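Local structure of hypothetical membrane spanning protein (2VPZ) at residues C[153-158]-C[181-186]; C[175-180]-C[222-227]. The protein probably forms the quinone-binding, membrane-embedded subunit of a polysulfide reductase of the NrfD family, with several predicted transmembrane helices. All blocks are in the same frame, centred on the assembly; numbering follows the deposited sequence.

Contact 1: C[153-158]-C[181-186]; sequences PLTALV and GASLLL
Ser183 OG pushes into the surface of segment 153-158 and is surrounded there by Leu154 and Val158. Ser183 OG lies 3.5 Å from Leu154 CB and 3.4 Å from Val158 CG2. Leu154 O comes within 3.4 Å of Ser183 OG as well, but this is packing, and the carbonyl serves its own helix by accepting from Val158 N. The hydroxyl's bond goes back along its own helix, to Leu179 O. With OG anti to the carbonyl carbon and beside the backbone N (chi1 -52°), the side chain is folded toward the preceding turn, where that carbonyl lies. A buried polar atom is thus satisfied locally, while the same oxygen packs against the Leu154 and Val158 side chains.

Leu154 carries most of the remaining contact, and its two methyls divide the work. Leu154 CD1 touches Leu186 CD1 at 3.7 Å, the two leucine side chains crossing at about a right angle. Leu154 CD2 instead reaches Ala182 CB at 4.0 Å, a contact of methyl with methyl. The second subunit, another copy of this protein, also packs here: its Ala182 packs on Leu154 and its Leu154 on Ala182, so the same pair of residues also meets across the dimer. Within the chain, Thr155 and Val158 rest on Ala235 of helix 227-245.

The short helical axes approach to 9.2 Å with 138° between their directions. This is the steeply crossed, roughly antiparallel packing of two successive membrane helices, 148-166 and 175-189, in an NrfD-type transmembrane bundle.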
loop_
_atom_site.group_PDB
_atom_site.type_symbol
_atom_site.label_atom_id
_atom_site.label_comp_id
_atom_site.label_asym_id
_atom_site.label_seq_id
_atom_site.Cartn_x
_atom_site.Cartn_y
_atom_site.Cartn_z
ATOM N N PRO C 153 -9.048 -16.891 -36.924
ATOM C CA PRO C 153 -9.632 -16.764 -38.271
ATOM C C PRO C 153 -8.760 -17.447 -39.403
ATOM O O PRO C 153 -9.279 -18.154 -40.276
ATOM C CB PRO C 153 -9.747 -15.259 -38.481
ATOM C CG PRO C 153 -10.062 -14.742 -37.102
ATOM C CD PRO C 153 -9.225 -15.642 -36.164
ATOM N N LEU C 154 -7.447 -17.224 -39.391
ATOM C CA LEU C 154 -6.538 -17.808 -40.380
ATOM C C LEU C 154 -6.466 -19.339 -40.301
ATOM O O LEU C 154 -6.295 -20.029 -41.311
ATOM C CB LEU C 154 -5.102 -17.232 -40.258
ATOM C CG LEU C 154 -4.833 -15.820 -40.836
ATOM C CD1 LEU C 154 -3.609 -15.171 -40.145
ATOM C CD2 LEU C 154 -4.634 -15.880 -42.371
ATOM N N THR C 155 -6.624 -19.879 -39.106
ATOM C CA THR C 155 -6.542 -21.318 -38.906
ATOM C C THR C 155 -7.821 -22.069 -39.324
ATOM O O THR C 155 -7.763 -23.240 -39.757
ATOM C CB THR C 155 -6.103 -21.602 -37.419
ATOM O OG1 THR C 155 -4.819 -22.223 -37.409
ATOM C CG2 THR C 155 -7.129 -22.447 -36.707
ATOM N N ALA C 156 -8.961 -21.388 -39.240
ATOM C CA ALA C 156 -10.259 -21.933 -39.641
ATOM C C ALA C 156 -10.288 -22.050 -41.191
ATOM O O ALA C 156 -10.978 -22.915 -41.752
ATOM C CB ALA C 156 -11.417 -20.997 -39.136
ATOM N N LEU C 157 -9.501 -21.201 -41.855
ATOM C CA LEU C 157 -9.357 -21.198 -43.314
ATOM C C LEU C 157 -8.446 -22.367 -43.765
ATOM O O LEU C 157 -8.756 -23.062 -44.734
ATOM C CB LEU C 157 -8.859 -19.827 -43.824
ATOM C CG LEU C 157 -9.841 -18.656 -43.555
ATOM C CD1 LEU C 157 -9.201 -17.286 -43.888
ATOM C CD2 LEU C 157 -11.146 -18.888 -44.354
ATOM N N VAL C 158 -7.343 -22.604 -43.069
ATOM C CA VAL C 158 -6.486 -23.736 -43.400
ATOM C C VAL C 158 -7.315 -25.076 -43.266
ATOM O O VAL C 158 -7.135 -26.009 -44.063
ATOM C CB VAL C 158 -5.207 -23.764 -42.488
ATOM C CG1 VAL C 158 -4.306 -24.932 -42.864
ATOM C CG2 VAL C 158 -4.442 -22.416 -42.619
ATOM N N GLY C 181 0.994 -20.573 -44.777
ATOM C CA GLY C 181 2.258 -19.868 -44.577
ATOM C C GLY C 181 2.058 -18.695 -43.613
ATOM O O GLY C 181 2.899 -18.425 -42.735
ATOM N N ALA C 182 0.930 -18.000 -43.758
ATOM C CA ALA C 182 0.542 -16.887 -42.882
ATOM C C ALA C 182 0.349 -17.411 -41.432
ATOM O O ALA C 182 1.012 -16.928 -40.504
ATOM C CB ALA C 182 -0.773 -16.225 -43.402
ATOM N N SER C 183 -0.526 -18.408 -41.261
ATOM C CA SER C 183 -0.815 -19.054 -39.966
ATOM C C SER C 183 0.466 -19.558 -39.269
ATOM O O SER C 183 0.644 -19.351 -38.066
ATOM C CB SER C 183 -1.796 -20.245 -40.101
ATOM O OG SER C 183 -2.981 -19.930 -40.803
ATOM N N LEU C 184 1.361 -20.211 -39.997
ATOM C CA LEU C 184 2.570 -20.724 -39.352
ATOM C C LEU C 184 3.565 -19.624 -39.020
ATOM O O LEU C 184 4.344 -19.752 -38.072
ATOM C CB LEU C 184 3.239 -21.856 -40.170
ATOM C CG LEU C 184 2.346 -23.067 -40.525
ATOM C CD1 LEU C 184 2.975 -23.866 -41.683
ATOM C CD2 LEU C 184 2.093 -23.971 -39.300
ATOM N N LEU C 185 3.573 -18.530 -39.773
ATOM C CA LEU C 185 4.482 -17.445 -39.430
ATOM C C LEU C 185 3.980 -16.778 -38.121
ATOM O O LEU C 185 4.760 -16.635 -37.176
ATOM C CB LEU C 185 4.651 -16.394 -40.552
ATOM C CG LEU C 185 5.753 -15.340 -40.250
ATOM C CD1 LEU C 185 7.121 -16.030 -40.020
ATOM C CD2 LEU C 185 5.856 -14.307 -41.386
ATOM N N LEU C 186 2.703 -16.397 -38.045
ATOM C CA LEU C 186 2.116 -15.777 -36.834
ATOM C C LEU C 186 2.205 -16.736 -35.583
ATOM O O LEU C 186 2.422 -16.276 -34.454
ATOM C CB LEU C 186 0.649 -15.286 -37.079
ATOM C CG LEU C 186 0.274 -14.450 -38.328
ATOM C CD1 LEU C 186 -1.016 -13.614 -38.092
ATOM C CD2 LEU C 186 1.436 -13.521 -38.743
#

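Contact 2: C[175-180]-C[222-227]; sequences PLRVLA and WQERLA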
loop_
_atom_site.group_PDB
_atom_site.type_symbol
_atom_site.label_atom_id
_atom_site.label_comp_id
_atom_site.label_asym_id
_atom_site.label_seq_id
_atom_site.Cartn_x
_atom_site.Cartn_y
_atom_site.Cartn_z
ATOM N N PRO C 175 -4.406 -21.425 -52.551
ATOM C CA PRO C 175 -4.797 -20.589 -51.394
ATOM C C PRO C 175 -4.440 -21.326 -50.057
ATOM O O PRO C 175 -4.058 -20.684 -49.081
ATOM C CB PRO C 175 -6.309 -20.361 -51.559
ATOM C CG PRO C 175 -6.761 -21.371 -52.612
ATOM C CD PRO C 175 -5.529 -21.639 -53.467
ATOM N N LEU C 176 -4.550 -22.656 -50.030
ATOM C CA LEU C 176 -4.195 -23.421 -48.820
ATOM C C LEU C 176 -2.714 -23.187 -48.419
ATOM O O LEU C 176 -2.415 -23.084 -47.236
ATOM C CB LEU C 176 -4.474 -24.952 -48.962
ATOM C CG LEU C 176 -3.889 -25.918 -47.891
ATOM C CD1 LEU C 176 -4.670 -25.808 -46.554
ATOM C CD2 LEU C 176 -3.904 -27.381 -48.405
ATOM N N ARG C 177 -1.801 -23.063 -49.384
ATOM C CA ARG C 177 -0.365 -22.833 -49.096
ATOM C C ARG C 177 -0.028 -21.375 -48.646
ATOM O O ARG C 177 0.891 -21.154 -47.833
ATOM C CB ARG C 177 0.509 -23.248 -50.290
ATOM C CG ARG C 177 0.403 -24.723 -50.709
ATOM C CD ARG C 177 1.446 -25.114 -51.770
ATOM N NE ARG C 177 1.872 -26.512 -51.662
ATOM C CZ ARG C 177 1.852 -27.405 -52.642
ATOM N NH1 ARG C 177 1.418 -27.060 -53.843
ATOM N NH2 ARG C 177 2.256 -28.650 -52.414
ATOM N N VAL C 178 -0.759 -20.406 -49.190
ATOM C CA VAL C 178 -0.616 -18.983 -48.853
ATOM C C VAL C 178 -1.112 -18.786 -47.393
ATOM O O VAL C 178 -0.376 -18.300 -46.530
ATOM C CB VAL C 178 -1.471 -18.055 -49.827
ATOM C CG1 VAL C 178 -1.373 -16.579 -49.401
ATOM C CG2 VAL C 178 -1.010 -18.226 -51.292
ATOM N N LEU C 179 -2.355 -19.198 -47.122
ATOM C CA LEU C 179 -2.955 -19.105 -45.783
ATOM C C LEU C 179 -2.281 -19.974 -44.698
ATOM O O LEU C 179 -2.342 -19.650 -43.506
ATOM C CB LEU C 179 -4.468 -19.410 -45.837
ATOM C CG LEU C 179 -5.273 -18.380 -46.640
ATOM C CD1 LEU C 179 -6.752 -18.772 -46.684
ATOM C CD2 LEU C 179 -5.088 -16.981 -46.025
ATOM N N ALA C 180 -1.657 -21.075 -45.100
ATOM C CA ALA C 180 -0.945 -21.946 -44.155
ATOM C C ALA C 180 0.441 -21.327 -43.828
ATOM O O ALA C 180 0.982 -21.536 -42.736
ATOM C CB ALA C 180 -0.807 -23.396 -44.721
ATOM N N TRP C 222 5.615 -29.358 -49.454
ATOM C CA TRP C 222 6.357 -30.562 -49.947
ATOM C C TRP C 222 5.668 -31.477 -51.001
ATOM O O TRP C 222 5.496 -31.085 -52.169
ATOM C CB TRP C 222 6.769 -31.451 -48.758
ATOM C CG TRP C 222 7.501 -32.717 -49.177
ATOM C CD1 TRP C 222 8.139 -32.938 -50.374
ATOM C CD2 TRP C 222 7.707 -33.920 -48.399
ATOM N NE1 TRP C 222 8.721 -34.176 -50.382
ATOM C CE2 TRP C 222 8.477 -34.803 -49.192
ATOM C CE3 TRP C 222 7.316 -34.337 -47.108
ATOM C CZ2 TRP C 222 8.878 -36.090 -48.737
ATOM C CZ3 TRP C 222 7.714 -35.623 -46.642
ATOM C CH2 TRP C 222 8.489 -36.476 -47.465
ATOM N N GLN C 223 5.299 -32.699 -50.598
ATOM C CA GLN C 223 4.616 -33.696 -51.461
ATOM C C GLN C 223 3.088 -33.366 -51.562
ATOM O O GLN C 223 2.419 -33.122 -50.547
ATOM C CB GLN C 223 4.851 -35.180 -50.963
ATOM C CG GLN C 223 4.389 -36.366 -51.926
ATOM C CD GLN C 223 5.499 -36.973 -52.828
ATOM O OE1 GLN C 223 6.665 -36.577 -52.767
ATOM N NE2 GLN C 223 5.121 -37.955 -53.665
ATOM N N GLU C 224 2.607 -33.310 -52.809
ATOM C CA GLU C 224 1.212 -33.029 -53.217
ATOM C C GLU C 224 0.120 -33.672 -52.315
ATOM O O GLU C 224 -0.659 -32.939 -51.714
ATOM C CB GLU C 224 0.973 -33.423 -54.705
ATOM C CG GLU C 224 -0.338 -32.908 -55.385
ATOM C CD GLU C 224 -0.300 -31.409 -55.719
ATOM O OE1 GLU C 224 0.360 -30.653 -54.977
ATOM O OE2 GLU C 224 -0.947 -30.992 -56.717
ATOM N N ARG C 225 0.043 -34.998 -52.174
ATOM C CA ARG C 225 -1.014 -35.549 -51.318
ATOM C C ARG C 225 -0.769 -35.736 -49.778
ATOM O O ARG C 225 -1.561 -36.394 -49.086
ATOM C CB ARG C 225 -1.688 -36.821 -51.950
ATOM C CG ARG C 225 -3.254 -36.791 -51.882
ATOM C CD ARG C 225 -3.872 -38.143 -51.432
ATOM N NE ARG C 225 -4.819 -38.105 -50.302
ATOM C CZ ARG C 225 -5.534 -39.150 -49.878
ATOM N NH1 ARG C 225 -5.409 -40.314 -50.492
ATOM N NH2 ARG C 225 -6.360 -39.052 -48.833
ATOM N N LEU C 226 0.322 -35.160 -49.242
ATOM C CA LEU C 226 0.613 -35.120 -47.764
ATOM C C LEU C 226 0.178 -33.717 -47.323
ATOM O O LEU C 226 -0.268 -33.490 -46.190
ATOM C CB LEU C 226 2.105 -35.228 -47.350
ATOM C CG LEU C 226 3.123 -36.320 -47.683
ATOM C CD1 LEU C 226 4.538 -35.910 -47.207
ATOM C CD2 LEU C 226 2.696 -37.681 -47.073
ATOM N N ALA C 227 0.374 -32.764 -48.235
ATOM C CA ALA C 227 0.066 -31.345 -48.035
ATOM C C ALA C 227 -1.289 -31.035 -47.305
ATOM O O ALA C 227 -1.258 -30.168 -46.425
ATOM C CB ALA C 227 0.237 -30.561 -49.352
#
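Arg177 reaches from the first turn of helix 175-189 to Ala227 and the loop ahead of it, joining two helix starts of the membrane bundle. Ala227 opens helix 227-245; residues 222-226 form the irregular turn leading into it. The arginine contributes the largest share of the buried surface, and Ala227 and Leu176 follow.

The side chain of Arg177 leaves the helix almost straight (chi2 -172°) and bends at chi3, laying the guanidinium among groups of the turn. Arg177 NH2 lies 4.1 Å from Ala227 CB and equally far from Trp222 O, too long for a bond to that carbonyl. The hydrogen bond of the arginine runs through NE, which donates to Thr220 O just before the loop segment, while its side chain also packs on Phe221. Glu224 supplies the opposite charge. Its CB points away from the helix, but CG anti to the backbone N and a bend at chi2 (74°) carry the carboxylate back, so that Glu224 OE1 and Arg177 NH2 make a long salt bridge of 3.8 Å. The guanidinium and carboxylate planes are tilted by 31°; at this length the pairing is probably a loose electrostatic attraction near the surface.

Ala227 is held in place from within its own segment: Gln223 O accepts from both Leu226 N and Ala227 N, closing the turn on which the new helix begins. Beside the arginine, buried Leu176 reaches toward the start of that helix, bringing Leu176 CD2 to 4.3 Å from Ala227 O.

How the contacts relate
From the N terminus, the chain meets segment 153-158 first, then runs through the end of helix 148-166 into helix 175-189, where contact 1 closes a loop of 22 residues. Segment 175-180 lies inside that loop; its own partner, 222-227, comes only after helices 196-205 and 210-217, so contact 2 spans 41 residues and the two connections cross. Helix 175-189 serves both, with its first turns in contact 2 and the following ones in contact 1. Their centres are 12 Å apart, and Leu176 and Leu179 bridge them by packing on Val158, Leu157 and Leu154. Together they tie helix 175-189 to helix 148-166 and to the start of 227-245; on helix 175-189, residues of both also meet the second subunit.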